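Local coordinates for holo-[acyl-carrier-protein] synthase (Neisseria meningitidis FAM18, PDB 5SUV) that belongs to the 4'-phosphopantetheinyl transferase superfamily and binds coenzyme A in pockets formed between its subunits, at residues V64-G78 with E88-E100. Numbering follows the deposited sequence.
Sequences VGTGIRGAVSFRNIG and EFFYGPALSKWLE. With COA (coenzyme A), chain D.
Gly-78 and Phe-90 pair in the antiparallel beta hairpin of strands 77-81 and 87-91, whose second strand runs on into helix 93-102. Their backbones exchange two hydrogen bonds, and Gly-92, at the N-cap of that helix, adds a third from its N to Asn-76 O (2.9 Å). With CG placed between its backbone N and carbonyl carbon (chi1 73°), Phe-90 lays its ring over Gly-78: Gly-78 CA lies 3.6 Å from the ring centroid in a CH-pi contact, a fit that leaves no room for a CB. Asn-76 suits the bend before the strand because its amide reaches back, ND2 bonding a lone pair of Ala-71 O in the plane of both groups (3.0 Å), which fixes the flip of the amide and ties residues 71-76 together just ahead of strand 77-81. Leu-95 holds CG anti to its backbone N (chi1 -179°), extending toward the 71-77 backbone, where its branches part: CD1 meets Val-72 CG2, while CD2 packs 3.6 Å from Ile-77 CG1. One turn on, Trp-98 reaches out to the 64-72 loop, broad enough to touch Val-64, Thr-66 and Val-72 together. The same loop faces coenzyme A at the subunit interface, where Gly-65 O accepts a hydrogen bond from N6A and Ile-68 N donates one to O9P. Against the indole, Val-64 O lies at the ring edge, in plane, whereas Val-72 CG2 sits over one face, 4.1 Å from the six-membered ring centroid.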
loop_
_atom_site.group_PDB
_atom_site.type_symbol
_atom_site.label_atom_id
_atom_site.label_comp_id
_atom_site.label_asym_id
_atom_site.label_seq_id
_atom_site.Cartn_x
_atom_site.Cartn_y
_atom_site.Cartn_z
ATOM N N VAL A 64 11.210 -4.946 7.513
ATOM C CA VAL A 64 12.562 -5.359 7.849
ATOM C C VAL A 64 12.689 -6.878 7.877
ATOM O O VAL A 64 13.740 -7.409 8.256
ATOM C CB VAL A 64 13.060 -4.706 9.158
ATOM C CG1 VAL A 64 13.053 -3.182 9.034
ATOM C CG2 VAL A 64 12.236 -5.103 10.369
ATOM N N GLY A 65 11.659 -7.591 7.434
ATOM C CA GLY A 65 11.807 -8.995 7.106
ATOM C C GLY A 65 11.737 -9.963 8.264
ATOM O O GLY A 65 11.962 -11.159 8.056
ATOM N N THR A 66 11.396 -9.497 9.468
ATOM C CA THR A 66 11.474 -10.320 10.659
ATOM C C THR A 66 10.139 -10.615 11.307
ATOM O O THR A 66 10.041 -11.597 12.042
ATOM C CB THR A 66 12.348 -9.632 11.719
ATOM O OG1 THR A 66 11.800 -8.345 12.003
ATOM C CG2 THR A 66 13.758 -9.475 11.230
ATOM N N GLY A 67 9.136 -9.778 11.095
ATOM C CA GLY A 67 7.974 -9.779 11.933
ATOM C C GLY A 67 8.410 -9.275 13.295
ATOM O O GLY A 67 9.544 -8.810 13.484
ATOM N N ILE A 68 7.487 -9.361 14.252
ATOM C CA ILE A 68 7.807 -8.948 15.617
ATOM C C ILE A 68 8.727 -9.999 16.215
ATOM O O ILE A 68 8.312 -11.131 16.489
ATOM C CB ILE A 68 6.548 -8.758 16.467
ATOM C CG1 ILE A 68 5.669 -7.650 15.881
ATOM C CG2 ILE A 68 6.920 -8.451 17.929
ATOM C CD1 ILE A 68 6.313 -6.233 15.930
ATOM N N ARG A 69 9.974 -9.618 16.457
ATOM C CA ARG A 69 11.015 -10.580 16.767
ATOM C C ARG A 69 12.179 -9.808 17.361
ATOM O O ARG A 69 12.574 -8.778 16.812
ATOM C CB ARG A 69 11.450 -11.326 15.497
ATOM C CG ARG A 69 12.516 -12.386 15.691
ATOM C CD ARG A 69 13.000 -12.936 14.347
ATOM N NE ARG A 69 13.929 -14.052 14.521
ATOM C CZ ARG A 69 13.567 -15.331 14.596
ATOM N NH1 ARG A 69 12.286 -15.680 14.501
ATOM N NH2 ARG A 69 14.492 -16.266 14.764
ATOM N N GLY A 70 12.716 -10.294 18.472
ATOM C CA GLY A 70 13.906 -9.669 19.022
ATOM C C GLY A 70 13.706 -8.190 19.254
ATOM O O GLY A 70 12.686 -7.757 19.788
ATOM N N ALA A 71 14.665 -7.387 18.786
ATOM C CA ALA A 71 14.591 -5.951 19.015
ATOM C C ALA A 71 13.558 -5.287 18.130
ATOM O O ALA A 71 13.198 -4.137 18.383
ATOM C CB ALA A 71 15.960 -5.302 18.777
ATOM N N VAL A 72 13.086 -5.982 17.096
ATOM C CA VAL A 72 12.009 -5.471 16.266
ATOM C C VAL A 72 10.723 -5.755 17.026
ATOM O O VAL A 72 10.023 -6.736 16.744
ATOM C CB VAL A 72 12.004 -6.125 14.869
ATOM C CG1 VAL A 72 10.931 -5.514 13.988
ATOM C CG2 VAL A 72 13.346 -5.954 14.198
ATOM N N SER A 73 10.410 -4.896 17.991
ATOM C CA SER A 73 9.290 -5.086 18.898
ATOM C C SER A 73 8.391 -3.856 18.909
ATOM O O SER A 73 8.793 -2.745 18.543
ATOM C CB SER A 73 9.776 -5.384 20.312
ATOM O OG SER A 73 10.579 -4.323 20.798
ATOM N N PHE A 74 7.151 -4.065 19.357
ATOM C CA PHE A 74 6.238 -2.939 19.491
ATOM C C PHE A 74 6.830 -1.855 20.374
ATOM O O PHE A 74 6.650 -0.663 20.106
ATOM C CB PHE A 74 4.905 -3.408 20.063
ATOM C CG PHE A 74 4.149 -4.319 19.146
ATOM C CD1 PHE A 74 3.531 -3.827 18.017
ATOM C CD2 PHE A 74 4.053 -5.663 19.428
ATOM C CE1 PHE A 74 2.816 -4.671 17.175
ATOM C CE2 PHE A 74 3.347 -6.511 18.596
ATOM C CZ PHE A 74 2.736 -6.019 17.466
ATOM N N ARG A 75 7.528 -2.250 21.439
ATOM C CA ARG A 75 8.037 -1.273 22.393
ATOM C C ARG A 75 9.285 -0.547 21.907
ATOM O O ARG A 75 9.683 0.438 22.548
ATOM C CB ARG A 75 8.347 -1.933 23.736
ATOM C CG ARG A 75 7.125 -2.258 24.556
ATOM C CD ARG A 75 7.521 -2.663 25.963
ATOM N NE ARG A 75 6.358 -2.993 26.778
ATOM C CZ ARG A 75 5.754 -4.179 26.787
ATOM N NH1 ARG A 75 6.192 -5.168 26.018
ATOM N NH2 ARG A 75 4.702 -4.377 27.568
ATOM N N ASN A 76 9.864 -0.972 20.776
ATOM C CA ASN A 76 11.009 -0.302 20.179
ATOM C C ASN A 76 10.664 0.470 18.915
ATOM O O ASN A 76 11.514 1.218 18.422
ATOM C CB ASN A 76 12.125 -1.313 19.840
ATOM C CG ASN A 76 13.030 -1.620 21.035
ATOM O OD1 ASN A 76 13.058 -0.880 22.025
ATOM N ND2 ASN A 76 13.747 -2.726 20.955
ATOM N N ILE A 77 9.459 0.315 18.371
ATOM C CA ILE A 77 9.068 0.967 17.122
ATOM C C ILE A 77 8.095 2.085 17.480
ATOM O O ILE A 77 6.920 1.826 17.757
ATOM C CB ILE A 77 8.414 -0.010 16.146
ATOM C CG1 ILE A 77 9.314 -1.207 15.818
ATOM C CG2 ILE A 77 7.999 0.742 14.887
ATOM C CD1 ILE A 77 8.515 -2.382 15.273
ATOM N N GLY A 78 8.563 3.330 17.439
ATOM C CA GLY A 78 7.754 4.485 17.783
ATOM C C GLY A 78 7.359 5.284 16.553
ATOM O O GLY A 78 8.070 5.295 15.548
ATOM N N GLU A 88 6.630 9.518 10.883
ATOM C CA GLU A 88 7.987 8.988 10.793
ATOM C C GLU A 88 8.282 8.144 12.030
ATOM O O GLU A 88 7.673 8.320 13.089
ATOM C CB GLU A 88 9.014 10.120 10.638
ATOM C CG GLU A 88 8.959 11.155 11.740
ATOM C CD GLU A 88 9.788 12.392 11.433
ATOM O OE1 GLU A 88 10.135 12.609 10.251
ATOM O OE2 GLU A 88 10.087 13.149 12.378
ATOM N N PHE A 89 9.235 7.229 11.882
ATOM C CA PHE A 89 9.596 6.304 12.953
ATOM C C PHE A 89 10.687 6.876 13.843
ATOM O O PHE A 89 11.578 7.586 13.370
ATOM C CB PHE A 89 10.087 4.975 12.379
ATOM C CG PHE A 89 9.022 4.152 11.733
ATOM C CD1 PHE A 89 8.020 3.578 12.493
ATOM C CD2 PHE A 89 9.034 3.935 10.365
ATOM C CE1 PHE A 89 7.044 2.806 11.896
ATOM C CE2 PHE A 89 8.055 3.158 9.758
ATOM C CZ PHE A 89 7.073 2.591 10.520
ATOM N N PHE A 90 10.614 6.548 15.132
ATOM C CA PHE A 90 11.743 6.682 16.046
ATOM C C PHE A 90 11.922 5.337 16.739
ATOM O O PHE A 90 11.006 4.510 16.766
ATOM C CB PHE A 90 11.539 7.836 17.041
ATOM C CG PHE A 90 10.520 7.563 18.103
ATOM C CD1 PHE A 90 10.876 6.889 19.260
ATOM C CD2 PHE A 90 9.215 8.015 17.968
ATOM C CE1 PHE A 90 9.947 6.647 20.245
ATOM C CE2 PHE A 90 8.282 7.783 18.963
ATOM C CZ PHE A 90 8.646 7.090 20.093
ATOM N N TYR A 91 13.134 5.078 17.232
ATOM C CA TYR A 91 13.508 3.729 17.610
ATOM C C TYR A 91 14.065 3.691 19.020
ATOM O O TYR A 91 14.754 4.615 19.460
ATOM C CB TYR A 91 14.555 3.151 16.656
ATOM C CG TYR A 91 14.158 3.286 15.233
ATOM C CD1 TYR A 91 13.058 2.605 14.759
ATOM C CD2 TYR A 91 14.871 4.085 14.359
ATOM C CE1 TYR A 91 12.668 2.719 13.451
ATOM C CE2 TYR A 91 14.489 4.191 13.023
ATOM C CZ TYR A 91 13.388 3.517 12.589
ATOM O OH TYR A 91 12.992 3.614 11.266
ATOM N N GLY A 92 13.757 2.598 19.711
ATOM C CA GLY A 92 14.442 2.265 20.941
ATOM C C GLY A 92 15.877 1.920 20.605
ATOM O O GLY A 92 16.189 1.492 19.494
ATOM N N PRO A 93 16.787 2.115 21.558
ATOM C CA PRO A 93 18.218 2.028 21.221
ATOM C C PRO A 93 18.631 0.682 20.642
ATOM O O PRO A 93 19.491 0.628 19.749
ATOM C CB PRO A 93 18.908 2.338 22.566
ATOM C CG PRO A 93 17.869 2.109 23.604
ATOM C CD PRO A 93 16.548 2.424 22.973
ATOM N N ALA A 94 18.049 -0.416 21.107
ATOM C CA ALA A 94 18.467 -1.708 20.584
ATOM C C ALA A 94 18.077 -1.851 19.121
ATOM O O ALA A 94 18.781 -2.503 18.342
ATOM C CB ALA A 94 17.846 -2.830 21.386
ATOM N N LEU A 95 16.927 -1.288 18.745
ATOM C CA LEU A 95 16.504 -1.344 17.345
ATOM C C LEU A 95 17.353 -0.422 16.470
ATOM O O LEU A 95 17.712 -0.794 15.345
ATOM C CB LEU A 95 15.008 -0.994 17.224
ATOM C CG LEU A 95 14.388 -1.024 15.818
ATOM C CD1 LEU A 95 14.673 -2.340 15.118
ATOM C CD2 LEU A 95 12.871 -0.766 15.907
ATOM N N SER A 96 17.639 0.798 16.934
ATOM C CA SER A 96 18.570 1.657 16.204
ATOM C C SER A 96 19.859 0.908 15.889
ATOM O O SER A 96 20.360 0.952 14.759
ATOM C CB SER A 96 18.880 2.928 17.017
ATOM O OG SER A 96 17.760 3.788 17.049
ATOM N N LYS A 97 20.400 0.204 16.879
ATOM C CA LYS A 97 21.640 -0.542 16.685
ATOM C C LYS A 97 21.459 -1.657 15.656
ATOM O O LYS A 97 22.290 -1.827 14.760
ATOM C CB LYS A 97 22.117 -1.106 18.024
ATOM C CG LYS A 97 23.426 -1.879 17.916
ATOM C CD LYS A 97 23.799 -2.554 19.220
ATOM C CE LYS A 97 25.147 -3.254 19.115
ATOM N NZ LYS A 97 26.245 -2.291 18.850
ATOM N N TRP A 98 20.361 -2.413 15.751
ATOM C CA TRP A 98 20.128 -3.483 14.785
ATOM C C TRP A 98 19.987 -2.922 13.373
ATOM O O TRP A 98 20.580 -3.446 12.427
ATOM C CB TRP A 98 18.882 -4.286 15.166
ATOM C CG TRP A 98 18.601 -5.484 14.275
ATOM C CD1 TRP A 98 19.186 -6.710 14.346
ATOM C CD2 TRP A 98 17.655 -5.554 13.205
ATOM N NE1 TRP A 98 18.670 -7.546 13.383
ATOM C CE2 TRP A 98 17.727 -6.855 12.665
ATOM C CE3 TRP A 98 16.765 -4.642 12.643
ATOM C CZ2 TRP A 98 16.927 -7.265 11.587
ATOM C CZ3 TRP A 98 15.986 -5.047 11.579
ATOM C CH2 TRP A 98 16.070 -6.343 11.068
ATOM N N LEU A 99 19.222 -1.841 13.208
ATOM C CA LEU A 99 19.065 -1.259 11.882
ATOM C C LEU A 99 20.424 -0.888 11.301
ATOM O O LEU A 99 20.694 -1.151 10.122
ATOM C CB LEU A 99 18.147 -0.038 11.947
ATOM C CG LEU A 99 16.680 -0.347 12.288
ATOM C CD1 LEU A 99 15.911 0.941 12.592
ATOM C CD2 LEU A 99 16.001 -1.103 11.169
ATOM N N GLU A 100 21.295 -0.311 12.128
ATOM C CA GLU A 100 22.631 0.071 11.678
ATOM C C GLU A 100 23.447 -1.153 11.282
ATOM O O GLU A 100 24.122 -1.143 10.246
ATOM C CB GLU A 100 23.348 0.866 12.777
ATOM C CG GLU A 100 24.614 1.560 12.297
ATOM C CD GLU A 100 25.219 2.487 13.337
ATOM O OE1 GLU A 100 24.999 2.264 14.547
ATOM O OE2 GLU A 100 25.914 3.445 12.937
HETATM N N1A COA D . 8.639 -10.594 7.202
HETATM C C2A COA D . 7.717 -10.006 6.406
HETATM N N3A COA D . 6.446 -10.361 6.266
HETATM C C4A COA D . 6.065 -11.451 7.020
HETATM C C5A COA D . 6.912 -12.192 7.907
HETATM C C6A COA D . 8.227 -11.674 7.936
HETATM N N6A COA D . 9.118 -12.239 8.661
HETATM N N7A COA D . 6.280 -13.182 8.485
HETATM C C8A COA D . 5.071 -13.069 7.981
HETATM N N9A COA D . 4.900 -12.048 7.112
HETATM C C1B COA D . 3.697 -11.658 6.327
HETATM C C2B COA D . 3.206 -12.913 5.469
HETATM O O2B COA D . 2.982 -12.573 4.164
HETATM C C3B COA D . 1.877 -13.214 6.241
HETATM O O3B COA D . 0.918 -13.686 5.485
HETATM P P3B COA D . 1.174 -15.249 4.697
HETATM O O7A COA D . 1.804 -16.015 5.652
HETATM O O8A COA D . 2.036 -14.895 3.524
HETATM O O9A COA D . -0.197 -15.604 4.417
HETATM C C4B COA D . 1.511 -11.774 6.634
HETATM O O4B COA D . 2.678 -11.253 7.148
HETATM C C5B COA D . 0.380 -11.653 7.658
HETATM O O5B COA D . 0.098 -10.312 7.804
HETATM P P1A COA D . -1.261 -10.004 8.605
HETATM O O1A COA D . -2.346 -10.616 7.961
HETATM O O2A COA D . -1.196 -8.545 8.929
HETATM O O3A COA D . -0.994 -11.016 9.894
HETATM P P2A COA D . -0.740 -10.471 11.353
HETATM O O4A COA D . -0.681 -11.641 12.129
HETATM O O5A COA D . -1.609 -9.282 11.644
HETATM O O6A COA D . 0.839 -9.811 11.421
HETATM C CBP COA D . 3.112 -10.358 11.824
HETATM C CCP COA D . 1.763 -10.703 11.109
HETATM C CDP COA D . 4.217 -10.603 10.857
HETATM C CEP COA D . 3.225 -8.946 12.337
HETATM C CAP COA D . 3.218 -11.298 12.963
HETATM O OAP COA D . 3.321 -12.597 12.487
HETATM C C9P COA D . 4.404 -11.049 13.843
HETATM O O9P COA D . 5.495 -11.277 13.454
HETATM N N8P COA D . 4.212 -10.589 15.128
HETATM C C7P COA D . 2.910 -10.318 15.671
HETATM C C6P COA D . 2.849 -10.942 17.075
HETATM C C5P COA D . 2.057 -10.027 17.935
HETATM O O5P COA D . 2.557 -9.323 18.757
HETATM N N4P COA D . 0.682 -10.016 17.764
HETATM C C3P COA D . -0.130 -9.085 18.553
HETATM C C2P COA D . -0.014 -9.341 20.031
HETATM S S1P COA D . -0.854 -8.000 20.850
#